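Local coordinates for protein 3-hydroxyisobutyrate dehydrogenase (PDB 3G0O) that probably oxidises L-threonate to 2-dehydro-L-erythronate, preferring NAD(+) over NADP(+) as the hydride acceptor, at residues A[221-224]-A[225-229]. Numbering follows the deposited sequence.
Sequences SWMF and ENRMQ
Trp222, Met223 and Phe224 each pair with the residue four places on, Asn226, Arg227 and Met228, in the N-capped first turns of helix 222-232, part of the all-helical C-terminal domain of this HIBADH-related dehydrogenase. Ser221 is the N-cap: its OG accepts from Phe224 N at 2.7 Å, and its carbonyl accepts a nearly straight bond from Glu225 N (178°). Trp222 and Asn226 both set CG anti to the backbone N and point the same way, ring and amide planes only 11° apart; Asn226 CB lies over the indole's six-membered ring, 3.6 Å from Trp222 CZ3. Met223 and Met228 are selenomethionines. Met228 CG sits 3.7 Å from the Phe224 ring centroid, a CH-pi contact, while Met228 SE adds an oblique Met-aromatic contact. Bent at chi2 (-57°), Arg227 runs alongside Met223, whose SE lies over one guanidinium face, 3.3 Å from Arg227 NH1. Met223 lies about 9 Å, side chain to side chain, from Lys179, the predicted active-site residue, and Trp222 packs on Ala218 of the second subunit. All three guanidinium nitrogens have polar partners: NE salt-bridges Asp286, NH2 hydrogen-bonds a bound L(+)-tartrate, probably from the crystallisation liquor, and Arg227 NH1 donates to Asn226 OD1 at 2.9 Å, from above the amide's carbonyl plane.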
ATOM      1  N   SER A 221       2.325   2.085  -0.073  1.00 13.08           N
ATOM      2  CA  SER A 221       1.554   1.154  -0.882  1.00 13.97           C
ATOM      3  C   SER A 221       2.299   1.059  -2.201  1.00 13.35           C
ATOM      4  O   SER A 221       3.069   1.962  -2.551  1.00 13.57           O
ATOM      5  CB  SER A 221       0.127   1.652  -1.124  1.00 12.01           C
ATOM      6  OG  SER A 221       0.090   2.675  -2.105  1.00 12.78           O
ATOM      7  N   TRP A 222       2.089  -0.031  -2.926  1.00 12.55           N
ATOM      8  CA  TRP A 222       2.757  -0.195  -4.207  1.00 14.21           C
ATOM      9  C   TRP A 222       2.349   0.967  -5.115  1.00 13.07           C
ATOM     10  O   TRP A 222       3.185   1.550  -5.801  1.00 12.82           O
ATOM     11  CB  TRP A 222       2.362  -1.521  -4.863  1.00 13.32           C
ATOM     12  CG  TRP A 222       3.259  -1.893  -6.010  1.00 16.31           C
ATOM     13  CD1 TRP A 222       4.371  -2.686  -5.960  1.00 18.48           C
ATOM     14  CD2 TRP A 222       3.150  -1.438  -7.368  1.00 17.22           C
ATOM     15  NE1 TRP A 222       4.962  -2.751  -7.201  1.00 18.03           N
ATOM     16  CE2 TRP A 222       4.236  -1.998  -8.081  1.00 18.69           C
ATOM     17  CE3 TRP A 222       2.244  -0.616  -8.049  1.00 15.60           C
ATOM     18  CZ2 TRP A 222       4.438  -1.755  -9.445  1.00 18.74           C
ATOM     19  CZ3 TRP A 222       2.447  -0.376  -9.405  1.00 18.25           C
ATOM     20  CH2 TRP A 222       3.536  -0.945 -10.087  1.00 18.86           C
HETATM   21  N   MSE A 223       1.061   1.308  -5.110  1.00 13.01           N
HETATM   22  CA  MSE A 223       0.590   2.407  -5.945  1.00 13.61           C
HETATM   23  C   MSE A 223       1.122   3.767  -5.512  1.00 15.32           C
HETATM   24  O   MSE A 223       1.389   4.622  -6.351  1.00 13.34           O
HETATM   25  CB  MSE A 223      -0.942   2.424  -5.997  1.00 14.03           C
HETATM   26  CG  MSE A 223      -1.504   1.341  -6.902  1.00 15.93           C
HETATM   27 SE   MSE A 223      -0.842   1.521  -8.739  1.00 25.34          SE
HETATM   28  CE  MSE A 223      -2.105   0.338  -9.613  1.00 20.88           C
ATOM     29  N   PHE A 224       1.270   3.983  -4.209  1.00 11.97           N
ATOM     30  CA  PHE A 224       1.809   5.254  -3.747  1.00 13.40           C
ATOM     31  C   PHE A 224       3.232   5.385  -4.290  1.00 14.93           C
ATOM     32  O   PHE A 224       3.584   6.380  -4.926  1.00  9.47           O
ATOM     33  CB  PHE A 224       1.869   5.319  -2.214  1.00 13.95           C
ATOM     34  CG  PHE A 224       2.450   6.608  -1.691  1.00 13.27           C
ATOM     35  CD1 PHE A 224       1.619   7.652  -1.284  1.00 13.29           C
ATOM     36  CD2 PHE A 224       3.828   6.808  -1.677  1.00 13.54           C
ATOM     37  CE1 PHE A 224       2.152   8.878  -0.874  1.00 14.41           C
ATOM     38  CE2 PHE A 224       4.373   8.028  -1.271  1.00 13.42           C
ATOM     39  CZ  PHE A 224       3.532   9.067  -0.869  1.00 14.29           C
ATOM     40  N   GLU A 225       4.042   4.364  -4.040  1.00 14.45           N
ATOM     41  CA  GLU A 225       5.430   4.395  -4.475  1.00 16.41           C
ATOM     42  C   GLU A 225       5.581   4.566  -5.982  1.00 16.42           C
ATOM     43  O   GLU A 225       6.443   5.314  -6.443  1.00 17.93           O
ATOM     44  CB  GLU A 225       6.169   3.132  -4.016  1.00 17.44           C
ATOM     45  CG  GLU A 225       7.681   3.282  -4.093  1.00 19.74           C
ATOM     46  CD  GLU A 225       8.436   2.175  -3.382  1.00 23.01           C
ATOM     47  OE1 GLU A 225       7.928   1.642  -2.377  1.00 20.64           O
ATOM     48  OE2 GLU A 225       9.556   1.850  -3.816  1.00 25.32           O
ATOM     49  N   ASN A 226       4.732   3.896  -6.753  1.00 17.13           N
ATOM     50  CA  ASN A 226       4.817   3.994  -8.205  1.00 17.48           C
ATOM     51  C   ASN A 226       4.249   5.286  -8.783  1.00 17.64           C
ATOM     52  O   ASN A 226       4.932   5.990  -9.530  1.00 17.04           O
ATOM     53  CB  ASN A 226       4.115   2.800  -8.850  1.00 17.97           C
ATOM     54  CG  ASN A 226       4.253   2.795 -10.359  1.00 18.41           C
ATOM     55  OD1 ASN A 226       3.426   3.360 -11.078  1.00 18.75           O
ATOM     56  ND2 ASN A 226       5.315   2.168 -10.846  1.00 19.64           N
ATOM     57  N   ARG A 227       3.011   5.608  -8.418  1.00 17.27           N
ATOM     58  CA  ARG A 227       2.342   6.795  -8.940  1.00 18.09           C
ATOM     59  C   ARG A 227       2.798   8.144  -8.380  1.00 17.81           C
ATOM     60  O   ARG A 227       2.876   9.131  -9.119  1.00 17.57           O
ATOM     61  CB  ARG A 227       0.828   6.638  -8.748  1.00 18.91           C
ATOM     62  CG  ARG A 227       0.256   5.351  -9.352  1.00 20.52           C
ATOM     63  CD  ARG A 227       0.561   5.266 -10.830  1.00 20.86           C
ATOM     64  NE  ARG A 227      -0.446   4.497 -11.558  1.00 19.12           N
ATOM     65  CZ  ARG A 227      -0.349   3.208 -11.867  1.00 16.90           C
ATOM     66  NH1 ARG A 227       0.720   2.504 -11.518  1.00 17.51           N
ATOM     67  NH2 ARG A 227      -1.332   2.624 -12.536  1.00 15.20           N
HETATM   68  N   MSE A 228       3.110   8.207  -7.090  1.00 16.38           N
HETATM   69  CA  MSE A 228       3.509   9.493  -6.535  1.00 18.95           C
HETATM   70  C   MSE A 228       4.870  10.004  -7.007  1.00 19.13           C
HETATM   71  O   MSE A 228       5.220  11.159  -6.767  1.00 19.72           O
HETATM   72  CB  MSE A 228       3.423   9.475  -5.008  1.00 18.02           C
HETATM   73  CG  MSE A 228       1.987   9.373  -4.479  1.00 19.15           C
HETATM   74 SE   MSE A 228       0.730  10.715  -5.170  1.00 26.08          SE
HETATM   75  CE  MSE A 228       0.007   9.718  -6.683  1.00 20.24           C
ATOM     76  N   GLN A 229       5.636   9.155  -7.680  1.00 21.33           N
ATOM     77  CA  GLN A 229       6.919   9.591  -8.216  1.00 21.97           C
ATOM     78  C   GLN A 229       6.573  10.512  -9.389  1.00 21.14           C
ATOM     79  O   GLN A 229       7.257  11.500  -9.649  1.00 21.22           O
ATOM     80  CB  GLN A 229       7.738   8.397  -8.713  1.00 24.11           C
ATOM     81  CG  GLN A 229       9.104   8.787  -9.266  1.00 28.11           C
ATOM     82  CD  GLN A 229       9.993   9.446  -8.223  1.00 29.74           C
ATOM     83  OE1 GLN A 229      10.404   8.811  -7.251  1.00 31.13           O
ATOM     84  NE2 GLN A 229      10.286  10.727  -8.416  1.00 31.32           N
TER